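Local atomic coordinates of prephenate dehydrogenase (Corynebacterium glutamicum ATCC 13032, PDB entry 3KTD), a protein that probably catalyses the NAD(P)+-dependent oxidative decarboxylation of prephenate to 4-hydroxyphenylpyruvate on the way to tyrosine. Residues D69-L74 and I165-D170; L16-G21 and D139-R144; E268-T271 and N276-Q279; R25-A30 and V172-A177. One frame throughout, in Å; residues are numbered along the deposited sequence.

Contact 1: residues D69-L74 and I165-D170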
loop_
_atom_site.group_PDB
_atom_site.type_symbol
_atom_site.label_atom_id
_atom_site.label_comp_id
_atom_site.label_asym_id
_atom_site.label_seq_id
_atom_site.Cartn_x
_atom_site.Cartn_y
_atom_site.Cartn_z
ATOM N N ASP A 69 13.903 26.164 32.452
ATOM C CA ASP A 69 14.092 26.500 31.028
ATOM C C ASP A 69 14.044 25.243 30.137
ATOM O O ASP A 69 14.904 25.044 29.274
ATOM C CB ASP A 69 15.399 27.274 30.790
ATOM C CG ASP A 69 15.501 27.838 29.357
ATOM O OD1 ASP A 69 14.501 28.409 28.846
ATOM O OD2 ASP A 69 16.585 27.709 28.739
ATOM N N ALA A 70 13.037 24.403 30.347
ATOM C CA ALA A 70 12.935 23.151 29.606
ATOM C C ALA A 70 12.478 23.382 28.183
ATOM O O ALA A 70 11.734 24.326 27.899
ATOM C CB ALA A 70 11.966 22.195 30.293
ATOM N N LEU A 71 12.932 22.511 27.288
ATOM C CA LEU A 71 12.421 22.500 25.930
ATOM C C LEU A 71 11.076 21.801 26.032
ATOM O O LEU A 71 11.010 20.682 26.522
ATOM C CB LEU A 71 13.362 21.741 25.009
ATOM C CG LEU A 71 12.874 21.528 23.577
ATOM C CD1 LEU A 71 12.694 22.834 22.843
ATOM C CD2 LEU A 71 13.862 20.619 22.853
ATOM N N ILE A 72 10.007 22.470 25.607
ATOM C CA ILE A 72 8.657 21.922 25.722
ATOM C C ILE A 72 8.217 21.276 24.409
ATOM O O ILE A 72 8.194 21.934 23.369
ATOM C CB ILE A 72 7.635 23.014 26.091
ATOM C CG1 ILE A 72 8.018 23.693 27.407
ATOM C CG2 ILE A 72 6.239 22.427 26.199
ATOM C CD1 ILE A 72 7.013 24.735 27.879
ATOM N N VAL A 73 7.863 19.995 24.447
ATOM C CA VAL A 73 7.387 19.308 23.251
ATOM C C VAL A 73 5.867 19.211 23.308
ATOM O O VAL A 73 5.314 18.597 24.222
ATOM C CB VAL A 73 7.981 17.889 23.136
ATOM C CG1 VAL A 73 7.366 17.152 21.954
ATOM C CG2 VAL A 73 9.495 17.942 23.004
ATOM N N LEU A 74 5.183 19.829 22.352
ATOM C CA LEU A 74 3.731 19.725 22.305
ATOM C C LEU A 74 3.406 18.493 21.471
ATOM O O LEU A 74 3.322 18.561 20.247
ATOM C CB LEU A 74 3.087 20.991 21.737
ATOM C CG LEU A 74 3.540 22.318 22.361
ATOM C CD1 LEU A 74 2.613 23.446 21.910
ATOM C CD2 LEU A 74 3.586 22.248 23.871
ATOM N N ILE A 165 18.597 30.167 17.953
ATOM C CA ILE A 165 19.539 29.182 17.428
ATOM C C ILE A 165 19.769 28.095 18.486
ATOM O O ILE A 165 19.866 26.917 18.160
ATOM C CB ILE A 165 20.878 29.836 16.973
ATOM C CG1 ILE A 165 20.639 30.772 15.776
ATOM C CG2 ILE A 165 21.897 28.766 16.582
ATOM C CD1 ILE A 165 21.877 31.523 15.275
ATOM N N SER A 166 19.817 28.500 19.755
ATOM C CA SER A 166 20.021 27.570 20.867
ATOM C C SER A 166 18.861 26.583 21.053
ATOM O O SER A 166 19.082 25.424 21.400
ATOM C CB SER A 166 20.250 28.362 22.158
ATOM O OG SER A 166 20.185 27.527 23.290
ATOM N N ILE A 167 17.631 27.054 20.859
ATOM C CA ILE A 167 16.449 26.188 20.944
ATOM C C ILE A 167 16.462 25.205 19.774
ATOM O O ILE A 167 16.234 24.005 19.941
ATOM C CB ILE A 167 15.145 26.992 20.894
ATOM C CG1 ILE A 167 14.984 27.834 22.161
ATOM C CG2 ILE A 167 13.948 26.060 20.757
ATOM C CD1 ILE A 167 13.884 28.880 22.055
ATOM N N TRP A 168 16.754 25.727 18.591
ATOM C CA TRP A 168 16.819 24.903 17.392
ATOM C C TRP A 168 17.807 23.755 17.566
ATOM O O TRP A 168 17.491 22.616 17.226
ATOM C CB TRP A 168 17.207 25.757 16.190
ATOM C CG TRP A 168 17.290 25.001 14.924
ATOM C CD1 TRP A 168 16.287 24.786 14.034
ATOM C CD2 TRP A 168 18.451 24.372 14.386
ATOM N NE1 TRP A 168 16.752 24.053 12.972
ATOM C CE2 TRP A 168 18.079 23.786 13.165
ATOM C CE3 TRP A 168 19.776 24.244 14.821
ATOM C CZ2 TRP A 168 18.973 23.081 12.373
ATOM C CZ3 TRP A 168 20.674 23.541 14.027
ATOM C CH2 TRP A 168 20.265 22.969 12.818
ATOM N N LYS A 169 18.990 24.053 18.100
ATOM C CA LYS A 169 20.003 23.027 18.334
ATOM C C LYS A 169 19.476 21.916 19.235
ATOM O O LYS A 169 19.517 20.744 18.851
ATOM C CB LYS A 169 21.287 23.630 18.902
ATOM C CG LYS A 169 22.097 24.371 17.840
ATOM C CD LYS A 169 23.510 24.785 18.296
ATOM C CE LYS A 169 23.550 26.098 19.067
ATOM N NZ LYS A 169 24.941 26.610 19.098
ATOM N N ASP A 170 18.950 22.271 20.403
ATOM C CA ASP A 170 18.407 21.259 21.314
ATOM C C ASP A 170 17.333 20.361 20.650
ATOM O O ASP A 170 17.287 19.164 20.903
ATOM C CB ASP A 170 17.855 21.907 22.589
ATOM C CG ASP A 170 18.951 22.287 23.593
ATOM O OD1 ASP A 170 20.083 21.753 23.535
ATOM O OD2 ASP A 170 18.666 23.119 24.474
#

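Contact 2: residues L16-G21 and D139-R144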
loop_
_atom_site.group_PDB
_atom_site.type_symbol
_atom_site.label_atom_id
_atom_site.label_comp_id
_atom_site.label_asym_id
_atom_site.label_seq_id
_atom_site.Cartn_x
_atom_site.Cartn_y
_atom_site.Cartn_z
ATOM N N LEU A 16 1.330 12.466 26.313
ATOM C CA LEU A 16 2.123 11.242 26.375
ATOM C C LEU A 16 1.431 10.057 25.723
ATOM O O LEU A 16 1.174 9.042 26.371
ATOM C CB LEU A 16 2.491 10.925 27.832
ATOM C CG LEU A 16 3.433 11.956 28.457
ATOM C CD1 LEU A 16 3.654 11.714 29.954
ATOM C CD2 LEU A 16 4.754 11.965 27.699
ATOM N N GLY A 17 1.146 10.198 24.429
ATOM C CA GLY A 17 0.579 9.116 23.616
ATOM C C GLY A 17 1.656 8.426 22.790
ATOM O O GLY A 17 2.821 8.393 23.181
ATOM N N LEU A 18 1.271 7.873 21.640
ATOM C CA LEU A 18 2.222 7.193 20.767
ATOM C C LEU A 18 3.529 7.965 20.607
ATOM O O LEU A 18 4.608 7.424 20.852
ATOM C CB LEU A 18 1.622 6.976 19.386
ATOM C CG LEU A 18 2.547 6.242 18.411
ATOM C CD1 LEU A 18 2.739 4.792 18.842
ATOM C CD2 LEU A 18 2.003 6.332 16.997
ATOM N N ILE A 19 3.425 9.225 20.188
ATOM C CA ILE A 19 4.610 10.048 19.928
ATOM C C ILE A 19 5.278 10.519 21.211
ATOM O O ILE A 19 6.447 10.234 21.437
ATOM C CB ILE A 19 4.296 11.291 19.081
ATOM C CG1 ILE A 19 3.626 10.915 17.756
ATOM C CG2 ILE A 19 5.580 12.042 18.794
ATOM C CD1 ILE A 19 4.468 10.057 16.881
ATOM N N GLY A 20 4.533 11.241 22.039
ATOM C CA GLY A 20 5.064 11.811 23.276
ATOM C C GLY A 20 5.590 10.775 24.249
ATOM O O GLY A 20 6.674 10.925 24.812
ATOM N N GLY A 21 4.813 9.715 24.442
ATOM C CA GLY A 21 5.188 8.642 25.350
ATOM C C GLY A 21 6.447 7.941 24.891
ATOM O O GLY A 21 7.379 7.739 25.684
ATOM N N ASP A 139 9.386 1.525 22.607
ATOM C CA ASP A 139 10.814 1.840 22.537
ATOM C C ASP A 139 11.305 1.841 21.094
ATOM O O ASP A 139 10.803 1.098 20.253
ATOM C CB ASP A 139 11.622 0.832 23.357
ATOM C CG ASP A 139 11.387 0.964 24.852
ATOM O OD1 ASP A 139 11.577 -0.025 25.576
ATOM O OD2 ASP A 139 11.013 2.052 25.308
ATOM N N GLY A 140 12.275 2.703 20.809
ATOM C CA GLY A 140 12.902 2.764 19.493
ATOM C C GLY A 140 11.998 3.049 18.311
ATOM O O GLY A 140 12.292 2.620 17.205
ATOM N N LEU A 141 10.917 3.789 18.533
ATOM C CA LEU A 141 9.995 4.148 17.457
ATOM C C LEU A 141 10.676 4.980 16.376
ATOM O O LEU A 141 10.393 4.820 15.181
ATOM C CB LEU A 141 8.801 4.935 18.010
ATOM C CG LEU A 141 7.807 5.500 16.990
ATOM C CD1 LEU A 141 7.081 4.378 16.257
ATOM C CD2 LEU A 141 6.817 6.431 17.669
ATOM N N PHE A 142 11.580 5.853 16.807
ATOM C CA PHE A 142 12.213 6.828 15.934
ATOM C C PHE A 142 13.542 6.386 15.328
ATOM O O PHE A 142 14.114 7.115 14.515
ATOM C CB PHE A 142 12.427 8.124 16.722
ATOM C CG PHE A 142 11.178 8.647 17.362
ATOM C CD1 PHE A 142 10.197 9.264 16.593
ATOM C CD2 PHE A 142 10.972 8.506 18.725
ATOM C CE1 PHE A 142 9.034 9.737 17.178
ATOM C CE2 PHE A 142 9.823 8.981 19.317
ATOM C CZ PHE A 142 8.850 9.597 18.546
ATOM N N LYS A 143 14.039 5.212 15.719
ATOM C CA LYS A 143 15.311 4.728 15.202
ATOM C C LYS A 143 15.216 4.633 13.681
ATOM O O LYS A 143 14.313 3.980 13.138
ATOM C CB LYS A 143 15.699 3.375 15.821
ATOM N N ARG A 144 16.123 5.334 13.005
ATOM C CA ARG A 144 16.196 5.357 11.540
ATOM C C ARG A 144 14.919 5.920 10.884
ATOM O O ARG A 144 14.695 5.720 9.681
ATOM C CB ARG A 144 16.555 3.964 10.970
ATOM C CG ARG A 144 17.922 3.397 11.439
#

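Contact 3: residues E268-T271 and N276-Q279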
loop_
_atom_site.group_PDB
_atom_site.type_symbol
_atom_site.label_atom_id
_atom_site.label_comp_id
_atom_site.label_asym_id
_atom_site.label_seq_id
_atom_site.Cartn_x
_atom_site.Cartn_y
_atom_site.Cartn_z
ATOM N N GLU A 268 -8.151 8.280 -20.755
ATOM C CA GLU A 268 -8.070 8.511 -22.202
ATOM C C GLU A 268 -7.443 7.288 -22.842
ATOM O O GLU A 268 -7.948 6.765 -23.838
ATOM C CB GLU A 268 -7.216 9.744 -22.550
ATOM C CG GLU A 268 -7.790 11.102 -22.123
ATOM C CD GLU A 268 -7.016 12.288 -22.712
ATOM O OE1 GLU A 268 -6.845 12.325 -23.949
ATOM O OE2 GLU A 268 -6.601 13.196 -21.946
ATOM N N GLY A 269 -6.352 6.821 -22.246
ATOM C CA GLY A 269 -5.611 5.680 -22.759
ATOM C C GLY A 269 -6.360 4.360 -22.790
ATOM O O GLY A 269 -6.262 3.616 -23.765
ATOM N N LEU A 270 -7.089 4.052 -21.719
ATOM C CA LEU A 270 -7.854 2.802 -21.653
ATOM C C LEU A 270 -9.071 2.803 -22.571
ATOM O O LEU A 270 -9.535 1.736 -22.968
ATOM C CB LEU A 270 -8.292 2.499 -20.220
ATOM C CG LEU A 270 -7.171 2.018 -19.298
ATOM C CD1 LEU A 270 -7.616 2.087 -17.838
ATOM C CD2 LEU A 270 -6.707 0.600 -19.679
ATOM N N THR A 271 -9.577 3.990 -22.910
ATOM C CA THR A 271 -10.749 4.112 -23.779
ATOM C C THR A 271 -10.424 4.268 -25.272
ATOM O O THR A 271 -11.324 4.527 -26.061
ATOM C CB THR A 271 -11.654 5.283 -23.337
ATOM O OG1 THR A 271 -10.855 6.445 -23.094
ATOM C CG2 THR A 271 -12.410 4.927 -22.080
ATOM N N ASN A 276 -4.340 1.475 -24.007
ATOM C CA ASN A 276 -2.925 1.663 -23.727
ATOM C C ASN A 276 -2.648 2.565 -22.524
ATOM O O ASN A 276 -3.190 3.664 -22.434
ATOM C CB ASN A 276 -2.270 2.252 -24.978
ATOM C CG ASN A 276 -0.874 2.776 -24.732
ATOM O OD1 ASN A 276 -0.642 3.621 -23.868
ATOM N ND2 ASN A 276 0.059 2.310 -25.531
ATOM N N ILE A 277 -1.799 2.090 -21.615
ATOM C CA ILE A 277 -1.346 2.894 -20.476
ATOM C C ILE A 277 0.172 2.794 -20.301
ATOM O O ILE A 277 0.646 2.665 -19.173
ATOM C CB ILE A 277 -2.061 2.509 -19.131
ATOM C CG1 ILE A 277 -1.930 1.006 -18.847
ATOM C CG2 ILE A 277 -3.534 2.913 -19.156
ATOM C CD1 ILE A 277 -1.977 0.665 -17.364
ATOM N N GLU A 278 0.930 2.852 -21.402
ATOM C CA GLU A 278 2.402 2.838 -21.322
ATOM C C GLU A 278 2.905 3.926 -20.405
ATOM O O GLU A 278 3.629 3.652 -19.460
ATOM C CB GLU A 278 3.082 3.064 -22.681
ATOM C CG GLU A 278 3.496 1.810 -23.402
ATOM C CD GLU A 278 4.609 2.029 -24.427
ATOM O OE1 GLU A 278 5.506 2.866 -24.163
ATOM O OE2 GLU A 278 4.591 1.342 -25.483
ATOM N N GLN A 279 2.534 5.162 -20.718
ATOM C CA GLN A 279 2.989 6.321 -19.956
ATOM C C GLN A 279 2.778 6.135 -18.446
ATOM O O GLN A 279 3.721 6.259 -17.674
ATOM C CB GLN A 279 2.327 7.611 -20.473
ATOM C CG GLN A 279 2.596 8.840 -19.603
ATOM C CD GLN A 279 2.356 10.164 -20.331
ATOM O OE1 GLN A 279 2.551 10.259 -21.547
ATOM N NE2 GLN A 279 1.959 11.196 -19.582
#

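Contact 4: residues R25-A30 and V172-A177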
loop_
_atom_site.group_PDB
_atom_site.type_symbol
_atom_site.label_atom_id
_atom_site.label_comp_id
_atom_site.label_asym_id
_atom_site.label_seq_id
_atom_site.Cartn_x
_atom_site.Cartn_y
_atom_site.Cartn_z
ATOM N N ARG A 25 10.054 7.663 26.750
ATOM C CA ARG A 25 10.707 6.381 26.996
ATOM C C ARG A 25 12.112 6.334 26.398
ATOM O O ARG A 25 13.049 5.883 27.068
ATOM C CB ARG A 25 9.882 5.219 26.437
ATOM C CG ARG A 25 8.608 4.872 27.197
ATOM C CD ARG A 25 7.885 3.731 26.465
ATOM N NE ARG A 25 6.690 3.234 27.150
ATOM C CZ ARG A 25 6.695 2.426 28.209
ATOM N NH1 ARG A 25 7.838 2.025 28.754
ATOM N NH2 ARG A 25 5.544 2.033 28.742
ATOM N N ASP A 26 12.257 6.785 25.149
ATOM C CA ASP A 26 13.562 6.751 24.478
ATOM C C ASP A 26 14.559 7.722 25.127
ATOM O O ASP A 26 15.746 7.409 25.239
ATOM C CB ASP A 26 13.433 7.044 22.974
ATOM C CG ASP A 26 12.917 5.849 22.170
ATOM O OD1 ASP A 26 13.036 4.690 22.645
ATOM O OD2 ASP A 26 12.408 6.070 21.040
ATOM N N LEU A 27 14.077 8.889 25.547
ATOM C CA LEU A 27 14.919 9.873 26.208
ATOM C C LEU A 27 15.369 9.374 27.568
ATOM O O LEU A 27 16.482 9.676 28.006
ATOM C CB LEU A 27 14.190 11.204 26.376
ATOM C CG LEU A 27 14.049 12.072 25.124
ATOM C CD1 LEU A 27 13.237 13.310 25.433
ATOM C CD2 LEU A 27 15.408 12.453 24.543
ATOM N N HIS A 28 14.496 8.620 28.231
ATOM C CA HIS A 28 14.791 8.059 29.545
ATOM C C HIS A 28 15.816 6.951 29.391
ATOM O O HIS A 28 16.762 6.864 30.174
ATOM C CB HIS A 28 13.510 7.523 30.189
ATOM C CG HIS A 28 13.668 7.103 31.617
ATOM N ND1 HIS A 28 13.743 8.008 32.656
ATOM C CD2 HIS A 28 13.723 5.875 32.183
ATOM C CE1 HIS A 28 13.856 7.357 33.798
ATOM N NE2 HIS A 28 13.841 6.060 33.539
ATOM N N ALA A 29 15.619 6.115 28.370
ATOM C CA ALA A 29 16.546 5.027 28.039
ATOM C C ALA A 29 17.933 5.615 27.781
ATOM O O ALA A 29 18.916 5.191 28.395
ATOM C CB ALA A 29 16.049 4.236 26.811
ATOM N N ALA A 30 17.988 6.622 26.905
ATOM C CA ALA A 30 19.233 7.340 26.593
ATOM C C ALA A 30 19.758 8.172 27.768
ATOM O O ALA A 30 20.763 8.855 27.627
ATOM C CB ALA A 30 19.047 8.237 25.362
ATOM N N VAL A 172 17.168 19.519 17.522
ATOM C CA VAL A 172 17.879 18.627 16.624
ATOM C C VAL A 172 18.650 17.576 17.430
ATOM O O VAL A 172 18.654 16.385 17.086
ATOM C CB VAL A 172 18.822 19.414 15.720
ATOM C CG1 VAL A 172 19.614 18.481 14.838
ATOM C CG2 VAL A 172 18.027 20.378 14.878
ATOM N N GLN A 173 19.291 18.013 18.509
ATOM C CA GLN A 173 20.004 17.097 19.386
ATOM C C GLN A 173 19.065 16.074 19.987
ATOM O O GLN A 173 19.440 14.919 20.151
ATOM C CB GLN A 173 20.732 17.863 20.503
ATOM C CG GLN A 173 21.969 18.577 20.019
ATOM C CD GLN A 173 22.933 17.625 19.370
ATOM O OE1 GLN A 173 23.172 17.689 18.163
ATOM N NE2 GLN A 173 23.445 16.689 20.152
HETATM N N MSE A 174 17.849 16.513 20.312
HETATM C CA MSE A 174 16.809 15.641 20.853
HETATM C C MSE A 174 16.420 14.569 19.819
HETATM O O MSE A 174 16.472 13.366 20.109
HETATM C CB MSE A 174 15.580 16.466 21.259
HETATM C CG MSE A 174 14.541 15.700 22.059
HETATM SE SE MSE A 174 12.836 16.621 22.258
HETATM C CE MSE A 174 12.260 16.655 20.403
ATOM N N ALA A 175 16.040 15.006 18.621
ATOM C CA ALA A 175 15.667 14.084 17.543
ATOM C C ALA A 175 16.793 13.094 17.244
ATOM O O ALA A 175 16.536 11.913 16.975
ATOM C CB ALA A 175 15.302 14.854 16.285
ATOM N N LEU A 176 18.038 13.572 17.290
ATOM C CA LEU A 176 19.187 12.700 17.035
ATOM C C LEU A 176 19.433 11.756 18.228
ATOM O O LEU A 176 19.812 10.601 18.033
ATOM C CB LEU A 176 20.446 13.511 16.714
ATOM C CG LEU A 176 20.484 14.350 15.429
ATOM C CD1 LEU A 176 21.735 15.247 15.462
ATOM C CD2 LEU A 176 20.456 13.502 14.163
ATOM N N ALA A 177 19.190 12.243 19.449
ATOM C CA ALA A 177 19.345 11.434 20.667
ATOM C C ALA A 177 18.490 10.149 20.680
ATOM O O ALA A 177 18.844 9.186 21.381
ATOM C CB ALA A 177 19.039 12.274 21.903
#

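Contact 1: residues D69-L74 and I165-D170
The backbones of strand 71-74 and helix 162-177 come closest at L71 and I167, whose CA atoms stand 7.4 Å apart, a separation bridged by side chains. L71 carries the contact with both arms of its fork. CD1 of L71 rests on the branch methyl CG2 of I167 at 4.0 Å, the two side chains passing each other at a slant. The other arm, L71 CD2, lies over the start of the next helical turn, 4.1 Å from the carbonyl carbon of D170 and 4.2 Å from CB of D170. The reach of L71 follows from chi1 of 174°, which sets CG opposite the backbone N and carries the fork out from the strand toward the helix. All three residues are buried, yet D170 adds only its CB and backbone to the apolar patch. Its carboxylate turns to a separate polar cluster: OD2 of D170 takes a hydrogen bond from S8 and a salt bridge from R9, and R9 also pairs with D69. One guanidinium thus lies between two aspartates whose OD2 atoms, in D69 and D170, are 6.6 Å apart, and would be expected to offset their mutual repulsion. The backbone of L71 is meanwhile tied to P10 and C12 beside strand 71-74, and I72 bonds to G96 and T98 on the other side, so the leucine projects from an inner strand. The arrangement is that of a helix lying across one face of the sheet in a Rossmann-type nucleotide-binding domain.

Contact 2: residues L16-G21 and D139-R144
A chi1 of -54° swings the F142 ring to the side of its backbone N and across to I19, while L141, with chi1 at 174°, extends its fork toward L18 and over that ring. The ring meets I19 end-on: the backbone O of I19 lies in the ring plane at the edge, 3.8 Å from CZ of F142. The branch methyl CG2 of I19 reaches the same corner at 4.1 Å from CZ, and the two side chains are turned at about a right angle. L141 CD2 is shared. It sits 3.8 Å above one face of the F142 ring, offset toward the rim, and also approaches L18 O at 4.0 Å and CG of L18 at 4.3 Å. The touching groups are thus mostly carbon, with two carbonyl oxygens of the helix's first turn against them; L18 O also has a hydrogen bond with S22. G17 is the N-cap of helix 18-29 and, with G20, belongs to a GxGxxG sequence consistent with a Rossmann-type dinucleotide site. Loop 139-144, leading to strand 146-149, is pinned farther along that helix by G140 N on D26, while P125 at the end of strand 120-125 and W147 of strand 146-149 pack against F142.

Contact 3: residues E268-T271 and N276-Q279
The peptide carbonyl of G269 and the side-chain amide of N276 are the flat groups here, and each receives its N-H from above its plane. Over the G269 carbonyl stands N276 N, 55° out of the plane, in a bond of 2.9 Å to G269 O with an angle of 166° at the hydrogen. The N276 amide is used in the same manner: its OD1 accepts from E278 N at 3.0 Å, again well above the carbonyl plane. This second bond closes an Asx turn that leads the chain into helix 278-293. Beside the backbone bond the two segments also meet through carbon. I277 CG2 fits against the branch point of L270, 3.7 Å from CG and 4.0 Å from CD2 of L270. A chi1 of 54° places CG1 of I277 between the backbone N and carbonyl carbon, leaving CG2 as the branch that faces the leucine. The second subunit adds to both: L252 of that subunit packs on L270, I203 of that subunit on I277, and E246 of that subunit accepts a hydrogen bond from I277 N. Two main-chain N-H groups at the start of helix 278-293 thus meet oxygens of different origin, the N276 amide and the E246 carboxylate of the second subunit, whose negative charge would probably suit the positive end of a helix; the dimer partner thus supplies a charged acceptor next to the turn.

Contact 4: residues R25-A30 and V172-A177
Apolar packing makes up most of this contact, and L27 is its centre. CD2 of L27 lies 4.2 Å from CG of M174 and 4.5 Å from CB of A177, so that one methyl spans two residues a helical turn apart. L27 and M174, modelled as selenomethionine, run across each other at about a right angle; L27 meets the M174 chain at its shaft and not at its selenium. A chi1 of -170° sets CG of M174 opposite its backbone N, where CD2 of L27 meets it. W147 of strand 146-149 packs on the same residue. The second kind of contact sets a methyl against a backbone oxygen: CB of A30, just past the end of helix 18-29, lies 4.1 Å from A177 O. Here the backbones come closest, with the CA atoms of A30 and A177 7.2 Å apart, a closeness that two alanines with their small side chains readily allow. The polar residues of helix 18-29 find partners outside the two segments: R25 forms a salt bridge with E50 and a hydrogen bond with S137, D26 is bonded to loop 139-144, and the ring of H28 meets F52 edge-to-face. Helix 18-29 links the parallel strands 11-14 and 34-37, and helix 162-177 links the parallel strands 146-149 and 181-184. Two helices from separate beta-alpha-beta crossovers thereby meet near their C-terminal ends, in keeping with the layered alpha/beta architecture of a Rossmann-type domain.

Overall arrangement
Contacts 1, 2 and 4 cluster in the nucleotide-binding domain. Helix 18-29 serves contacts 2 and 4, whose centres are 10 Å apart; helix 162-177 serves contacts 4 and 1, 13 Å apart. Contacts 1 and 4 touch directly, V73 CG2 lying 3.7 Å from M174 SE, so M174 of helix 162-177 packs on strand 71-74 as well as on helix 18-29. Along the chain, contact 1 is nested inside the loop closed by contact 4, and contact 2 crosses both, interlocking early and late parts of the domain. Contact 3 follows later, its centre 44 to 52 Å from the others, at a helical hairpin of the dimerization region that meets the second subunit.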